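Local coordinates for protein tyrosine aminotransferase (Leishmania infantum, PDB 4IX8) that probably catalyses the pyridoxal-phosphate-dependent transfer of the amino group of tyrosine to 2-oxoglutarate, at residues 128-133 against 267-272; 219-224 against 372-377. All blocks are in the same frame, centred on the assembly; numbering follows the deposited sequence.

Contact 1. Residues 128-133 against 267-272; sequences TKSRQE and DFDTNV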
# COMPACT_ATOMS: atom_id res chain seq x y z
N THR A 128 -12.15 6.70 30.74
CA THR A 128 -11.45 6.53 32.02
C THR A 128 -9.92 6.53 31.89
O THR A 128 -9.38 6.16 30.84
CB THR A 128 -11.90 5.21 32.67
OG1 THR A 128 -13.32 5.24 32.86
CG2 THR A 128 -11.26 5.01 34.02
N LYS A 129 -9.25 6.90 32.98
CA LYS A 129 -7.79 7.03 32.99
C LYS A 129 -7.14 5.69 32.69
O LYS A 129 -6.14 5.63 31.98
CB LYS A 129 -7.29 7.59 34.34
N SER A 130 -7.68 4.62 33.25
CA SER A 130 -7.12 3.29 33.04
C SER A 130 -7.28 2.82 31.59
O SER A 130 -6.40 2.15 31.05
CB SER A 130 -7.79 2.28 33.98
OG SER A 130 -9.19 2.36 33.84
N ARG A 131 -8.43 3.12 31.00
CA ARG A 131 -8.69 2.79 29.60
C ARG A 131 -7.80 3.65 28.74
O ARG A 131 -7.26 3.20 27.74
CB ARG A 131 -10.16 3.02 29.25
CG ARG A 131 -11.08 1.96 29.79
CD ARG A 131 -12.54 2.38 29.67
NE ARG A 131 -13.37 1.57 30.56
CZ ARG A 131 -14.68 1.74 30.74
NH1 ARG A 131 -15.33 2.72 30.12
NH2 ARG A 131 -15.34 0.96 31.59
N GLN A 132 -7.63 4.89 29.13
CA GLN A 132 -6.75 5.77 28.40
C GLN A 132 -5.30 5.29 28.53
O GLN A 132 -4.56 5.25 27.55
CB GLN A 132 -6.89 7.20 28.93
CG GLN A 132 -8.17 7.91 28.50
CD GLN A 132 -8.46 9.16 29.32
OE1 GLN A 132 -7.65 9.58 30.14
NE2 GLN A 132 -9.62 9.75 29.12
N GLU A 133 -4.91 4.85 29.72
CA GLU A 133 -3.53 4.43 29.93
C GLU A 133 -3.23 3.16 29.15
O GLU A 133 -2.07 2.88 28.85
CB GLU A 133 -3.24 4.22 31.44
N ASP A 267 -12.98 1.28 24.78
CA ASP A 267 -13.61 1.88 25.98
C ASP A 267 -14.17 0.85 26.94
O ASP A 267 -15.29 0.98 27.42
CB ASP A 267 -14.75 2.82 25.54
CG ASP A 267 -15.25 3.71 26.65
OD1 ASP A 267 -14.45 4.02 27.55
OD2 ASP A 267 -16.44 4.08 26.61
N PHE A 268 -13.35 -0.14 27.28
CA PHE A 268 -13.78 -1.24 28.14
C PHE A 268 -12.66 -1.70 29.01
O PHE A 268 -11.49 -1.58 28.67
CB PHE A 268 -14.28 -2.42 27.31
CG PHE A 268 -15.60 -2.19 26.64
CD1 PHE A 268 -16.79 -2.52 27.29
CD2 PHE A 268 -15.67 -1.63 25.37
CE1 PHE A 268 -18.02 -2.31 26.69
CE2 PHE A 268 -16.89 -1.41 24.75
CZ PHE A 268 -18.07 -1.75 25.42
N ASP A 269 -13.04 -2.26 30.14
CA ASP A 269 -12.08 -2.84 31.05
C ASP A 269 -12.08 -4.33 30.80
O ASP A 269 -12.95 -5.04 31.28
CB ASP A 269 -12.45 -2.51 32.49
CG ASP A 269 -12.57 -1.04 32.70
OD1 ASP A 269 -11.53 -0.36 32.54
OD2 ASP A 269 -13.69 -0.58 33.03
N THR A 270 -11.12 -4.77 30.00
CA THR A 270 -11.04 -6.16 29.60
C THR A 270 -9.64 -6.52 29.20
O THR A 270 -8.90 -5.67 28.70
CB THR A 270 -11.97 -6.44 28.42
OG1 THR A 270 -11.85 -7.81 28.05
CG2 THR A 270 -11.61 -5.58 27.23
N ASN A 271 -9.29 -7.79 29.35
CA ASN A 271 -7.99 -8.27 28.90
C ASN A 271 -8.07 -8.98 27.55
O ASN A 271 -7.08 -9.52 27.06
CB ASN A 271 -7.37 -9.19 29.94
CG ASN A 271 -7.24 -8.51 31.27
OD1 ASN A 271 -6.81 -7.36 31.35
ND2 ASN A 271 -7.70 -9.18 32.31
N VAL A 272 -9.25 -8.98 26.95
CA VAL A 272 -9.38 -9.48 25.59
C VAL A 272 -8.51 -8.63 24.68
O VAL A 272 -8.58 -7.41 24.73
CB VAL A 272 -10.80 -9.43 25.11
CG1 VAL A 272 -10.90 -9.79 23.62
CG2 VAL A 272 -11.63 -10.36 25.95
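R131 NH2 donates to D269 OD2 at 2.7 Å, the shortest bond of a salt-bridge network in which one arginine is held by two aspartates. The carboxylate of D269 lies at the edge of the guanidinium, near its plane, yet the two planes are turned 46° apart, and the nitrogen reaches OD2 from above the carboxylate. R131 NE adds a weak second bond to the other oxygen, D269 OD1, at 3.3 Å. The second aspartate takes the remaining nitrogen: R131 NH1 meets D267 OD1 at 3.0 Å, here with the planes almost perpendicular, 80° apart. D267 can do this although its CB points away from the helix, because CG stands anti to the backbone N (chi1 -167°) and swings the carboxylate back. The extended arginine chain also runs close along the opposing backbone, R131 CD lying 3.6 Å from F268 N, while D267 O lies over one face of the guanidinium, near its rim; T128 OG1 is more loosely placed over the other. D267 is shared more widely: its OD2 accepts from Q127 and forms a salt bridge with R229, so two arginines converge on one buried carboxylate. The short helix 129-133 is thus tied, at the protein surface, to the loop between strands 246-249 and 274-279, whose F268 packs against helix 229-242 and makes a cation-pi contact with R229.

Contact 2. Residues 219-224 against 372-377; sequences PSNPCG and SMFVML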
# COMPACT_ATOMS: atom_id res chain seq x y z
N PRO A 219 -18.49 2.01 13.23
CA PRO A 219 -19.73 1.92 12.47
C PRO A 219 -19.55 1.19 11.18
O PRO A 219 -18.42 1.14 10.68
CB PRO A 219 -20.10 3.40 12.24
CG PRO A 219 -19.42 4.16 13.34
CD PRO A 219 -18.12 3.39 13.54
N SER A 220 -20.65 0.73 10.58
CA SER A 220 -20.57 -0.21 9.45
C SER A 220 -20.72 0.38 8.04
O SER A 220 -21.60 1.18 7.78
CB SER A 220 -21.63 -1.28 9.62
OG SER A 220 -21.82 -1.93 8.37
N ASN A 221 -19.79 0.01 7.17
CA ASN A 221 -19.96 -0.00 5.72
C ASN A 221 -20.21 -1.46 5.34
O ASN A 221 -19.33 -2.27 5.56
CB ASN A 221 -18.69 0.54 5.03
CG ASN A 221 -18.71 0.35 3.52
OD1 ASN A 221 -19.73 -0.07 2.95
ND2 ASN A 221 -17.59 0.67 2.86
N PRO A 222 -21.36 -1.81 4.71
CA PRO A 222 -22.36 -0.98 4.05
C PRO A 222 -23.62 -0.62 4.84
O PRO A 222 -24.42 0.08 4.22
CB PRO A 222 -22.77 -1.85 2.86
CG PRO A 222 -22.75 -3.23 3.44
CD PRO A 222 -21.66 -3.24 4.48
N CYS A 223 -23.80 -1.01 6.11
CA CYS A 223 -25.16 -0.99 6.73
C CYS A 223 -25.56 0.35 7.39
O CYS A 223 -26.74 0.61 7.63
CB CYS A 223 -25.25 -2.09 7.81
SG CYS A 223 -24.89 -3.73 7.18
N GLY A 224 -24.56 1.18 7.72
CA GLY A 224 -24.80 2.47 8.35
C GLY A 224 -25.09 2.36 9.84
O GLY A 224 -25.52 3.32 10.48
N SER A 372 -21.59 6.29 9.39
CA SER A 372 -20.91 6.00 8.13
C SER A 372 -21.66 6.75 7.02
O SER A 372 -22.34 7.73 7.32
CB SER A 372 -20.84 4.51 7.87
OG SER A 372 -20.11 4.25 6.69
N MET A 373 -21.53 6.31 5.76
CA MET A 373 -21.99 7.05 4.56
C MET A 373 -22.93 6.26 3.64
O MET A 373 -23.16 6.66 2.49
CB MET A 373 -20.79 7.47 3.69
CG MET A 373 -19.80 8.43 4.33
SD MET A 373 -18.15 8.34 3.56
CE MET A 373 -18.48 7.90 1.86
N PHE A 374 -23.43 5.14 4.12
CA PHE A 374 -24.13 4.19 3.26
C PHE A 374 -25.46 3.76 3.84
O PHE A 374 -25.68 3.82 5.04
CB PHE A 374 -23.27 2.94 3.05
CG PHE A 374 -21.86 3.24 2.62
CD1 PHE A 374 -21.57 3.51 1.29
CD2 PHE A 374 -20.83 3.26 3.53
CE1 PHE A 374 -20.30 3.78 0.90
CE2 PHE A 374 -19.54 3.51 3.12
CZ PHE A 374 -19.28 3.77 1.82
N VAL A 375 -26.33 3.28 2.97
CA VAL A 375 -27.55 2.68 3.41
C VAL A 375 -27.73 1.36 2.68
O VAL A 375 -27.22 1.19 1.57
CB VAL A 375 -28.74 3.66 3.18
CG1 VAL A 375 -29.08 3.78 1.70
CG2 VAL A 375 -29.92 3.23 3.99
N MET A 376 -28.37 0.40 3.34
CA MET A 376 -28.69 -0.88 2.73
C MET A 376 -30.20 -0.99 2.53
O MET A 376 -30.98 -0.98 3.50
CB MET A 376 -28.18 -2.03 3.58
CG MET A 376 -26.70 -2.30 3.44
SD MET A 376 -26.24 -2.99 1.83
CE MET A 376 -26.32 -4.74 2.19
N LEU A 377 -30.60 -1.15 1.28
CA LEU A 377 -32.00 -1.21 0.88
C LEU A 377 -32.36 -2.67 0.78
O LEU A 377 -31.71 -3.40 0.03
CB LEU A 377 -32.22 -0.53 -0.45
CG LEU A 377 -31.65 0.88 -0.47
CD1 LEU A 377 -31.82 1.44 -1.87
CD2 LEU A 377 -32.35 1.79 0.60
O HOH W 1 -29.00 0.59 6.03
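P219, which follows a cis peptide bond, only grazes the other segment, its CB lying 4.3 Å from S372 N. The next residue comes closer through its backbone: S220 O rests 3.4 Å from S372 CB. S220 OG accepts from C223 N within its own segment, an ST motif that, together with the backbone bond from G224 N to S220 O, keeps the turn compact. N221 brings a flat side chain to the contact. With CG anti to the backbone N (chi1 170°), its amide lies stacked on one face of the F374 ring, the planes 19° apart and offset so that N221 CG is 3.3 Å from F374 CE2 at the rim; M373 CB lies over the opposite face. P222, again after a cis peptide, sets its O 3.3 Å from F374 CB, while its ring meets a methionine bent at chi2 and chi3, P222 CB to M376 SD being 3.8 Å. C223 continues this apolar patch more loosely, and its carbonyl O takes a hydrogen bond from a water that in turn accepts from M376 N, each at 2.8 Å. G224, at positive phi, packs its CA 3.7 Å from F374 O, leaving no room for a side-chain carbon beside that carbonyl.

The sequence and paired cis prolines match the NPxNPxG loop of this aminotransferase family. N221 ND2 donates to O3 of the pyridoxal-phosphate lysine at position 282, and its OD1 bonds to R418 NH1. Stacking on F374 and these two bonds would hold the amide in one rotation, consistent with a second-shell role for the phenylalanine, backing the amide that meets the cofactor. R418, on strand 416-420, shares that amide with the cofactor, which suits a place beside the active site.

Overall arrangement
Contacts 1 and 2 lie about 28 Å apart between centres and about 12 Å between nearest atoms, without touching. Their segments alternate along the chain: 128-133, 219-224, 267-272, 372-377. Segments 219-224 and 267-272 both belong to loops of the large mixed sheet, the first following strand 211-217 and the second preceding strand 274-279, with strand 246-249 between those two strands. Helix 229-242 begins soon after 219-224 and also carries partners of 267-272. Contact 1 stays at the periphery of this large-sheet region, whereas contact 2 joins it to strand 374-379 of the smaller sheet, beside the cofactor. Contact 1 ties a short helix to a loop; contact 2, through N221, forms part of the active site.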